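Local coordinates for putative type I restriction enzyme R protein (Bacteroides fragilis NCTC 9343, PDB 3EVY) that is probably the R subunit of a type I restriction enzyme, required for ATP hydrolysis and DNA cleavage, and is seen here as a piece of its C-terminal region, at residues Lys11-Val17 / Val63-Phe69; Arg19-Ala24 / Ala55-Arg60; Phe49-Arg54 / Tyr84-Tyr88. All blocks are in the same frame, centred on the assembly; numbering follows the deposited sequence.

Contact 1: Lys11-Val17 / Val63-Phe69; sequences KPYEKLV and VKGYNEF
Glu68 reaches back from the loop after helix 43-63 to the start of helix 12-30, where its OE2 takes a salt bridge from Lys11 NZ at 2.7 Å. The ammonium arrives from above the carboxylate plane, tilted 40° out of it. A water gives the same OE2 a second bond and accepts one from Tyr13 N at 2.9 Å, so this amide of the first helical turn is satisfied through the loop. Lys11, the N-cap residue, gives its own N to Glu14 OE2 (2.7 Å), which uses its anti lone pair.

The Glu68 chain folds over the Tyr13 ring on its way to Lys11: CG is set between backbone N and carbonyl carbon (chi1 60°) and the chain bends at chi2, so that methylene makes a CH-pi contact 3.8 Å from the ring centroid. Val17 CG2 lies over the opposite face. The Tyr13 edge turns toward the face of Tyr66 in an offset edge-to-face pair, planes at 62°, and Leu16 CD1 meets Tyr66 CE1 at 3.4 Å. Beyond the rings, Tyr13 OH is hydrogen-bonded to Asp73 OD2 and Asp70 N, which anchors the far end of the buried tyrosine.

Two consecutive type I turns, Val63 to Tyr66 and Tyr66 to Phe69, wrap this loop against the first turns of helix 12-30, while Leu16 carries the packing onward to Leu59 and Glu62 of helix 43-63.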
loop_
_atom_site.group_PDB
_atom_site.type_symbol
_atom_site.label_atom_id
_atom_site.label_comp_id
_atom_site.label_asym_id
_atom_site.label_seq_id
_atom_site.Cartn_x
_atom_site.Cartn_y
_atom_site.Cartn_z
ATOM N N LYS A 11 13.358 -1.770 -17.285
ATOM C CA LYS A 11 12.492 -0.641 -17.642
ATOM C C LYS A 11 11.853 0.037 -16.424
ATOM O O LYS A 11 11.565 -0.611 -15.393
ATOM C CB LYS A 11 11.379 -1.142 -18.558
ATOM C CG LYS A 11 11.906 -1.851 -19.794
ATOM C CD LYS A 11 10.739 -2.290 -20.638
ATOM C CE LYS A 11 9.692 -1.162 -20.665
ATOM N NZ LYS A 11 8.351 -1.683 -21.033
ATOM N N PRO A 12 11.607 1.345 -16.547
ATOM C CA PRO A 12 10.994 2.173 -15.488
ATOM C C PRO A 12 9.840 1.458 -14.741
ATOM O O PRO A 12 9.856 1.456 -13.505
ATOM C CB PRO A 12 10.488 3.404 -16.254
ATOM C CG PRO A 12 11.469 3.553 -17.351
ATOM C CD PRO A 12 11.731 2.091 -17.807
ATOM N N TYR A 13 8.896 0.862 -15.477
ATOM C CA TYR A 13 7.753 0.175 -14.874
ATOM C C TYR A 13 8.111 -0.979 -13.940
ATOM O O TYR A 13 7.497 -1.170 -12.892
ATOM C CB TYR A 13 6.832 -0.374 -15.950
ATOM C CG TYR A 13 5.659 -1.181 -15.410
ATOM C CD1 TYR A 13 4.509 -0.571 -14.903
ATOM C CD2 TYR A 13 5.685 -2.577 -15.435
ATOM C CE1 TYR A 13 3.450 -1.323 -14.450
ATOM C CE2 TYR A 13 4.603 -3.333 -14.928
ATOM C CZ TYR A 13 3.509 -2.698 -14.454
ATOM O OH TYR A 13 2.433 -3.476 -14.031
ATOM N N GLU A 14 9.060 -1.778 -14.392
ATOM C CA GLU A 14 9.522 -2.966 -13.706
ATOM C C GLU A 14 10.223 -2.563 -12.446
ATOM O O GLU A 14 9.961 -3.158 -11.392
ATOM C CB GLU A 14 10.516 -3.726 -14.607
ATOM C CG GLU A 14 9.924 -4.061 -16.024
ATOM C CD GLU A 14 10.923 -4.703 -17.009
ATOM O OE1 GLU A 14 10.598 -5.829 -17.478
ATOM O OE2 GLU A 14 11.998 -4.079 -17.303
ATOM N N LYS A 15 11.075 -1.531 -12.543
ATOM C CA LYS A 15 11.712 -0.909 -11.356
ATOM C C LYS A 15 10.705 -0.505 -10.290
ATOM O O LYS A 15 10.896 -0.817 -9.107
ATOM C CB LYS A 15 12.553 0.335 -11.725
ATOM C CG LYS A 15 14.045 0.061 -12.027
ATOM C CD LYS A 15 14.793 1.325 -12.501
ATOM C CE LYS A 15 14.318 1.793 -13.876
ATOM N NZ LYS A 15 14.667 3.211 -14.207
ATOM N N LEU A 16 9.674 0.249 -10.666
ATOM C CA LEU A 16 8.697 0.701 -9.686
ATOM C C LEU A 16 7.859 -0.474 -9.085
ATOM O O LEU A 16 7.396 -0.384 -7.938
ATOM C CB LEU A 16 7.756 1.750 -10.292
ATOM C CG LEU A 16 8.310 3.082 -10.845
ATOM C CD1 LEU A 16 7.355 3.720 -11.979
ATOM C CD2 LEU A 16 8.494 4.100 -9.709
ATOM N N VAL A 17 7.555 -1.481 -9.896
ATOM C CA VAL A 17 6.820 -2.662 -9.407
ATOM C C VAL A 17 7.634 -3.361 -8.335
ATOM O O VAL A 17 7.092 -3.733 -7.303
ATOM C CB VAL A 17 6.446 -3.659 -10.551
ATOM C CG1 VAL A 17 6.032 -5.063 -10.012
ATOM C CG2 VAL A 17 5.352 -3.090 -11.443
ATOM N N VAL A 63 2.600 3.379 -10.847
ATOM C CA VAL A 63 2.575 2.213 -11.782
ATOM C C VAL A 63 1.321 2.112 -12.621
ATOM O O VAL A 63 1.387 1.624 -13.716
ATOM C CB VAL A 63 2.921 0.831 -11.098
ATOM C CG1 VAL A 63 4.285 0.942 -10.379
ATOM C CG2 VAL A 63 1.831 0.441 -10.144
ATOM N N LYS A 64 0.167 2.588 -12.140
ATOM C CA LYS A 64 -1.017 2.574 -13.010
ATOM C C LYS A 64 -0.875 3.597 -14.125
ATOM O O LYS A 64 -1.676 3.611 -15.077
ATOM C CB LYS A 64 -2.316 2.827 -12.206
ATOM C CG LYS A 64 -2.605 1.755 -11.158
ATOM C CD LYS A 64 -3.852 2.019 -10.401
ATOM C CE LYS A 64 -4.165 0.829 -9.545
ATOM N NZ LYS A 64 -5.398 1.079 -8.788
ATOM N N GLY A 65 0.110 4.459 -14.011
ATOM C CA GLY A 65 0.331 5.421 -15.060
ATOM C C GLY A 65 1.176 4.917 -16.240
ATOM O O GLY A 65 1.661 5.735 -17.069
ATOM N N TYR A 66 1.366 3.584 -16.308
ATOM C CA TYR A 66 2.070 2.933 -17.422
ATOM C C TYR A 66 1.128 2.070 -18.273
ATOM O O TYR A 66 0.250 1.353 -17.748
ATOM C CB TYR A 66 3.284 2.056 -16.951
ATOM C CG TYR A 66 4.442 2.910 -16.456
ATOM C CD1 TYR A 66 4.434 3.406 -15.187
ATOM C CD2 TYR A 66 5.487 3.296 -17.333
ATOM C CE1 TYR A 66 5.474 4.211 -14.727
ATOM C CE2 TYR A 66 6.515 4.109 -16.897
ATOM C CZ TYR A 66 6.520 4.544 -15.603
ATOM O OH TYR A 66 7.541 5.348 -15.154
ATOM N N ASN A 67 1.369 2.092 -19.585
ATOM C CA ASN A 67 0.574 1.294 -20.544
ATOM C C ASN A 67 0.602 -0.204 -20.194
ATOM O O ASN A 67 -0.385 -0.933 -20.448
ATOM C CB ASN A 67 1.195 1.412 -21.921
ATOM C CG ASN A 67 0.815 2.712 -22.634
ATOM O OD1 ASN A 67 -0.316 3.208 -22.495
ATOM N ND2 ASN A 67 1.747 3.224 -23.454
ATOM N N GLU A 68 1.717 -0.651 -19.630
ATOM C CA GLU A 68 1.873 -2.068 -19.362
ATOM C C GLU A 68 1.339 -2.486 -18.001
ATOM O O GLU A 68 1.563 -3.623 -17.597
ATOM C CB GLU A 68 3.314 -2.537 -19.563
ATOM C CG GLU A 68 4.393 -1.879 -18.694
ATOM C CD GLU A 68 5.079 -0.671 -19.379
ATOM O OE1 GLU A 68 4.364 0.305 -19.802
ATOM O OE2 GLU A 68 6.351 -0.670 -19.448
ATOM N N PHE A 69 0.624 -1.584 -17.308
ATOM C CA PHE A 69 0.110 -1.882 -15.940
ATOM C C PHE A 69 -0.727 -3.169 -15.861
ATOM O O PHE A 69 -1.673 -3.385 -16.626
ATOM C CB PHE A 69 -0.643 -0.691 -15.274
ATOM C CG PHE A 69 -1.365 -1.072 -13.975
ATOM C CD1 PHE A 69 -0.677 -1.288 -12.805
ATOM C CD2 PHE A 69 -2.766 -1.335 -13.988
ATOM C CE1 PHE A 69 -1.357 -1.699 -11.590
ATOM C CE2 PHE A 69 -3.450 -1.738 -12.827
ATOM C CZ PHE A 69 -2.752 -1.885 -11.596
HETATM O O HOH W 1 8.175 1.225 -18.295
#

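Contact 2: Arg19-Ala24 / Ala55-Arg60; sequences RFNEMA and AMLRLR
Leu59 pushes its CD2 between Arg19, Phe20 and Met23 where two antiparallel helices of this all-helical domain, 12-30 and 43-63, lie side by side. The short segments run at 157° to each other with their axes 10.1 Å apart, close enough for side chains to interleave. Leu59 CD2 fits against the helix backbone itself, 3.6 Å from Phe20 CA, and it also meets Met23 CE at 3.3 Å, tighter than usual for two methyl groups.

Met23 answers from the opposing helix. Its chain runs out with CG anti to the backbone N (chi1 -160°) and then bends at the sulfur, which carries CE back to Leu59 while SD faces Ala55. Met56 slides past it in the opposite direction: Met56 CG lies 3.7 Å from Met23 CG, and Met56 SD 3.9 Å from Ala24 CA.

The larger bump is Phe20. Its ring packs against Met56 and Arg60, with Met56 SD obliquely placed 5.0 Å from the ring centroid in a Met-aromatic contact. Phe81 of helix 78-91 and Leu74 of the preceding loop also touch this ring, so helix 78-91 also helps enclose it. The Arg60 guanidinium, its plane 72° from the ring, turns its edge to Phe20 CZ, where Arg60 NH2 comes to 3.5 Å; its charged end is held by a salt bridge to Glu78 and a hydrogen bond to Ile76 O. The ring's own rim meets backbone: Met56 O lies near the ring plane at its edge, 3.5 Å from Phe20 CE1.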
loop_
_atom_site.group_PDB
_atom_site.type_symbol
_atom_site.label_atom_id
_atom_site.label_comp_id
_atom_site.label_asym_id
_atom_site.label_seq_id
_atom_site.Cartn_x
_atom_site.Cartn_y
_atom_site.Cartn_z
ATOM N N ARG A 19 10.075 -2.019 -6.308
ATOM C CA ARG A 19 9.921 -1.146 -5.164
ATOM C C ARG A 19 8.530 -1.302 -4.462
ATOM O O ARG A 19 8.451 -1.298 -3.231
ATOM C CB ARG A 19 10.027 0.330 -5.560
ATOM C CG ARG A 19 11.433 0.887 -5.580
ATOM C CD ARG A 19 11.527 2.247 -6.336
ATOM N NE ARG A 19 10.823 3.288 -5.585
ATOM C CZ ARG A 19 10.458 4.463 -6.087
ATOM N NH1 ARG A 19 10.763 4.779 -7.341
ATOM N NH2 ARG A 19 9.811 5.332 -5.318
ATOM N N PHE A 20 7.449 -1.331 -5.233
ATOM C CA PHE A 20 6.087 -1.400 -4.592
ATOM C C PHE A 20 5.985 -2.708 -3.797
ATOM O O PHE A 20 5.477 -2.725 -2.664
ATOM C CB PHE A 20 4.940 -1.394 -5.622
ATOM C CG PHE A 20 3.582 -1.507 -4.946
ATOM C CD1 PHE A 20 2.970 -0.392 -4.427
ATOM C CD2 PHE A 20 3.045 -2.744 -4.657
ATOM C CE1 PHE A 20 1.797 -0.510 -3.700
ATOM C CE2 PHE A 20 1.851 -2.851 -3.962
ATOM C CZ PHE A 20 1.239 -1.753 -3.497
ATOM N N ASN A 21 6.493 -3.787 -4.397
ATOM C CA ASN A 21 6.324 -5.107 -3.804
ATOM C C ASN A 21 7.158 -5.282 -2.519
ATOM O O ASN A 21 6.749 -5.989 -1.558
ATOM C CB ASN A 21 6.576 -6.221 -4.821
ATOM C CG ASN A 21 5.445 -6.372 -5.817
ATOM O OD1 ASN A 21 4.316 -5.846 -5.607
ATOM N ND2 ASN A 21 5.697 -7.112 -6.870
ATOM N N GLU A 22 8.329 -4.660 -2.499
ATOM C CA GLU A 22 9.129 -4.643 -1.263
ATOM C C GLU A 22 8.476 -3.830 -0.187
ATOM O O GLU A 22 8.465 -4.238 0.998
ATOM C CB GLU A 22 10.561 -4.143 -1.539
ATOM C CG GLU A 22 11.329 -5.119 -2.394
ATOM C CD GLU A 22 12.636 -4.517 -3.000
ATOM O OE1 GLU A 22 12.962 -3.314 -2.721
ATOM O OE2 GLU A 22 13.315 -5.261 -3.775
ATOM N N MET A 23 7.999 -2.645 -0.555
ATOM C CA MET A 23 7.231 -1.779 0.349
ATOM C C MET A 23 6.009 -2.530 0.880
ATOM O O MET A 23 5.717 -2.454 2.060
ATOM C CB MET A 23 6.724 -0.589 -0.412
ATOM C CG MET A 23 6.313 0.627 0.379
ATOM S SD MET A 23 6.146 2.099 -0.743
ATOM C CE MET A 23 7.794 1.777 -1.598
ATOM N N ALA A 24 5.304 -3.261 0.019
ATOM C CA ALA A 24 4.076 -3.940 0.452
ATOM C C ALA A 24 4.351 -5.060 1.483
ATOM O O ALA A 24 3.638 -5.215 2.473
ATOM C CB ALA A 24 3.332 -4.547 -0.775
ATOM N N ALA A 55 2.619 6.429 0.992
ATOM C CA ALA A 55 3.702 6.099 0.059
ATOM C C ALA A 55 3.381 4.938 -0.867
ATOM O O ALA A 55 3.787 4.920 -2.025
ATOM C CB ALA A 55 5.076 5.742 0.868
ATOM N N MET A 56 2.768 3.891 -0.326
ATOM C CA MET A 56 2.271 2.770 -1.200
ATOM C C MET A 56 1.225 3.278 -2.137
ATOM O O MET A 56 1.217 2.938 -3.334
ATOM C CB MET A 56 1.597 1.653 -0.300
ATOM C CG MET A 56 2.573 0.587 0.321
ATOM S SD MET A 56 1.615 -0.935 0.644
ATOM C CE MET A 56 0.185 -0.297 1.403
ATOM N N LEU A 57 0.288 4.088 -1.624
ATOM C CA LEU A 57 -0.812 4.567 -2.460
ATOM C C LEU A 57 -0.221 5.399 -3.699
ATOM O O LEU A 57 -0.664 5.257 -4.843
ATOM C CB LEU A 57 -1.828 5.422 -1.651
ATOM C CG LEU A 57 -2.789 6.227 -2.577
ATOM C CD1 LEU A 57 -3.730 5.266 -3.475
ATOM C CD2 LEU A 57 -3.686 7.209 -1.769
ATOM N N ARG A 58 0.775 6.230 -3.443
ATOM C CA ARG A 58 1.376 7.090 -4.499
ATOM C C ARG A 58 2.119 6.253 -5.515
ATOM O O ARG A 58 2.021 6.506 -6.745
ATOM C CB ARG A 58 2.306 8.138 -3.860
ATOM C CG ARG A 58 1.547 9.268 -3.160
ATOM C CD ARG A 58 2.442 10.274 -2.435
ATOM N NE ARG A 58 3.365 10.932 -3.373
ATOM C CZ ARG A 58 3.077 12.031 -4.082
ATOM N NH1 ARG A 58 1.893 12.647 -3.966
ATOM N NH2 ARG A 58 4.001 12.517 -4.918
ATOM N N LEU A 59 2.777 5.192 -5.043
ATOM C CA LEU A 59 3.566 4.359 -5.911
ATOM C C LEU A 59 2.610 3.465 -6.735
ATOM O O LEU A 59 2.812 3.205 -7.940
ATOM C CB LEU A 59 4.540 3.518 -5.071
ATOM C CG LEU A 59 5.500 2.525 -5.699
ATOM C CD1 LEU A 59 6.187 3.127 -6.938
ATOM C CD2 LEU A 59 6.614 2.143 -4.618
ATOM N N ARG A 60 1.566 2.991 -6.097
ATOM C CA ARG A 60 0.546 2.238 -6.822
ATOM C C ARG A 60 -0.057 3.104 -7.952
ATOM O O ARG A 60 -0.250 2.638 -9.053
ATOM C CB ARG A 60 -0.537 1.760 -5.914
ATOM C CG ARG A 60 -1.453 0.699 -6.526
ATOM C CD ARG A 60 -1.687 -0.372 -5.510
ATOM N NE ARG A 60 -2.596 -1.366 -5.990
ATOM C CZ ARG A 60 -2.593 -2.640 -5.648
ATOM N NH1 ARG A 60 -3.459 -3.433 -6.214
ATOM N NH2 ARG A 60 -1.677 -3.139 -4.833
#

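Contact 3: Phe49-Arg54 / Tyr84-Tyr88; sequences FVILFR and YQSKY
A knob-into-hole fit joins helices 43-63 and 78-91 of the helical bundle: Tyr88 drops into a hollow formed by Phe49, Val50, Phe53 and Arg54. The two short segments are inclined at 128°, with 10.5 Å between their axes, so a side chain as long as tyrosine can span the gap and reach the opposing backbone. With CG anti to its backbone N (chi1 162°), Tyr88 sends its ring across Val50 at about a right angle, placing Tyr88 CE1 3.5 Å from Val50 O.

Phe53 forms one wall of the hollow. Phe53 CD2 sits over a face of the Tyr88 ring, 3.4 Å from Tyr88 CG, with the planes oblique at 42°. The far rim of Phe53 drives into the other helix, where Phe53 CZ meets Gln85 CA at 3.5 Å and CE1 meets Tyr84 CB. Phe49 lines the hollow near the base of Tyr88, its CE2 close to Tyr88 CA and CB. It turns its edge to the helix backbone, with Tyr84 O and Tyr88 CA near the ring plane.

The aromatic packing runs on past the two segments: Phe49 and Tyr84 make edge-to-face pairs with Phe31 and Phe27, and Phe53 meets Phe81. No hydrogen bond crosses between the segments; the contact is van der Waals packing of rings against side chains and helix backbone. At the outer end, the aliphatic part of the exposed Arg54 flanks the phenol, Arg54 CG lying 3.6 Å from Tyr88 OH.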
loop_
_atom_site.group_PDB
_atom_site.type_symbol
_atom_site.label_atom_id
_atom_site.label_comp_id
_atom_site.label_asym_id
_atom_site.label_seq_id
_atom_site.Cartn_x
_atom_site.Cartn_y
_atom_site.Cartn_z
ATOM N N PHE A 49 1.044 4.082 10.072
ATOM C CA PHE A 49 0.222 3.452 9.094
ATOM C C PHE A 49 -0.134 4.444 7.990
ATOM O O PHE A 49 0.094 4.155 6.807
ATOM C CB PHE A 49 -1.075 2.929 9.697
ATOM C CG PHE A 49 -2.127 2.716 8.672
ATOM C CD1 PHE A 49 -2.060 1.598 7.821
ATOM C CD2 PHE A 49 -3.159 3.627 8.506
ATOM C CE1 PHE A 49 -3.008 1.411 6.841
ATOM C CE2 PHE A 49 -4.093 3.418 7.573
ATOM C CZ PHE A 49 -4.033 2.313 6.719
ATOM N N VAL A 50 -0.682 5.597 8.370
ATOM C CA VAL A 50 -0.937 6.678 7.411
ATOM C C VAL A 50 0.263 6.999 6.487
ATOM O O VAL A 50 0.120 7.073 5.276
ATOM C CB VAL A 50 -1.398 7.938 8.179
ATOM C CG1 VAL A 50 -1.496 9.165 7.245
ATOM C CG2 VAL A 50 -2.697 7.653 8.801
ATOM N N ILE A 51 1.464 7.147 7.064
ATOM C CA ILE A 51 2.649 7.497 6.287
ATOM C C ILE A 51 3.054 6.370 5.348
ATOM O O ILE A 51 3.323 6.593 4.171
ATOM C CB ILE A 51 3.772 7.906 7.266
ATOM C CG1 ILE A 51 3.408 9.286 7.840
ATOM C CG2 ILE A 51 5.116 7.938 6.581
ATOM C CD1 ILE A 51 4.123 9.676 9.195
ATOM N N LEU A 52 3.014 5.132 5.840
ATOM C CA LEU A 52 3.318 4.014 5.008
ATOM C C LEU A 52 2.286 3.862 3.922
ATOM O O LEU A 52 2.609 3.524 2.785
ATOM C CB LEU A 52 3.416 2.672 5.801
ATOM C CG LEU A 52 4.674 2.426 6.666
ATOM C CD1 LEU A 52 4.808 0.955 7.121
ATOM C CD2 LEU A 52 5.941 2.840 5.928
ATOM N N PHE A 53 1.026 3.990 4.293
ATOM C CA PHE A 53 0.050 3.718 3.302
ATOM C C PHE A 53 0.083 4.836 2.242
ATOM O O PHE A 53 -0.151 4.589 1.058
ATOM C CB PHE A 53 -1.333 3.611 3.888
ATOM C CG PHE A 53 -2.351 3.159 2.852
ATOM C CD1 PHE A 53 -2.491 1.795 2.558
ATOM C CD2 PHE A 53 -3.107 4.092 2.155
ATOM C CE1 PHE A 53 -3.425 1.374 1.592
ATOM C CE2 PHE A 53 -4.039 3.656 1.149
ATOM C CZ PHE A 53 -4.163 2.298 0.919
ATOM N N ARG A 54 0.281 6.082 2.658
ATOM C CA ARG A 54 0.415 7.187 1.628
ATOM C C ARG A 54 1.471 6.911 0.582
ATOM O O ARG A 54 1.259 7.103 -0.610
ATOM C CB ARG A 54 0.716 8.561 2.251
ATOM C CG ARG A 54 0.701 9.707 1.178
ATOM C CD ARG A 54 0.831 11.063 1.826
ATOM N NE ARG A 54 0.870 12.057 0.758
ATOM C CZ ARG A 54 1.207 13.333 0.927
ATOM N NH1 ARG A 54 1.514 13.801 2.136
ATOM N NH2 ARG A 54 1.200 14.138 -0.129
ATOM N N TYR A 84 -7.838 -1.248 2.832
ATOM C CA TYR A 84 -6.885 -0.482 3.630
ATOM C C TYR A 84 -7.072 1.027 3.376
ATOM O O TYR A 84 -6.918 1.851 4.276
ATOM C CB TYR A 84 -5.452 -0.873 3.274
ATOM C CG TYR A 84 -4.971 -2.194 3.873
ATOM C CD1 TYR A 84 -4.625 -2.288 5.241
ATOM C CD2 TYR A 84 -4.828 -3.343 3.063
ATOM C CE1 TYR A 84 -4.136 -3.467 5.769
ATOM C CE2 TYR A 84 -4.367 -4.546 3.607
ATOM C CZ TYR A 84 -4.017 -4.600 4.941
ATOM O OH TYR A 84 -3.529 -5.785 5.488
ATOM N N GLN A 85 -7.409 1.367 2.141
ATOM C CA GLN A 85 -7.507 2.772 1.768
ATOM C C GLN A 85 -8.702 3.412 2.505
ATOM O O GLN A 85 -8.614 4.541 2.986
ATOM C CB GLN A 85 -7.653 2.868 0.281
ATOM C CG GLN A 85 -7.474 4.254 -0.292
ATOM C CD GLN A 85 -7.826 4.288 -1.768
ATOM O OE1 GLN A 85 -8.991 4.181 -2.144
ATOM N NE2 GLN A 85 -6.841 4.416 -2.594
ATOM N N SER A 86 -9.803 2.678 2.670
ATOM C CA SER A 86 -10.925 3.264 3.470
ATOM C C SER A 86 -10.455 3.669 4.863
ATOM O O SER A 86 -10.818 4.758 5.359
ATOM C CB SER A 86 -12.117 2.310 3.595
ATOM O OG SER A 86 -12.494 1.909 2.286
ATOM N N LYS A 87 -9.643 2.815 5.491
ATOM C CA LYS A 87 -9.118 3.128 6.844
ATOM C C LYS A 87 -8.251 4.356 6.800
ATOM O O LYS A 87 -8.235 5.183 7.745
ATOM C CB LYS A 87 -8.258 1.980 7.419
ATOM C CG LYS A 87 -8.959 0.678 7.584
ATOM C CD LYS A 87 -9.972 0.744 8.737
ATOM C CE LYS A 87 -10.119 -0.599 9.513
ATOM N NZ LYS A 87 -11.437 -0.581 10.311
ATOM N N TYR A 88 -7.450 4.440 5.748
ATOM C CA TYR A 88 -6.516 5.532 5.596
ATOM C C TYR A 88 -7.314 6.847 5.425
ATOM O O TYR A 88 -7.029 7.827 6.112
ATOM C CB TYR A 88 -5.619 5.245 4.400
ATOM C CG TYR A 88 -4.870 6.454 3.845
ATOM C CD1 TYR A 88 -3.689 6.912 4.441
ATOM C CD2 TYR A 88 -5.311 7.087 2.692
ATOM C CE1 TYR A 88 -2.985 8.026 3.933
ATOM C CE2 TYR A 88 -4.604 8.170 2.131
ATOM C CZ TYR A 88 -3.447 8.655 2.771
ATOM O OH TYR A 88 -2.762 9.749 2.205
#

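Contacts 1 and 2 both pin helix 12-30, first to the loop after helix 43-63 and then to that helix itself, and they meet through Leu16 CD2 and Leu59 CD1. Contacts 2 and 3 share helix 43-63, which therefore packs against helix 12-30 and helix 78-91; Leu57 bridges them by touching Gln85 and Tyr88. Contact 2 is the buried one, close to the chain's centre, and joins its helices by apolar packing. Contact 3 is partly buried and richer in aromatic rings. Contact 1, about 16 Å from the chain's centre to its own, alone adds a cross-segment salt bridge and a bridging water.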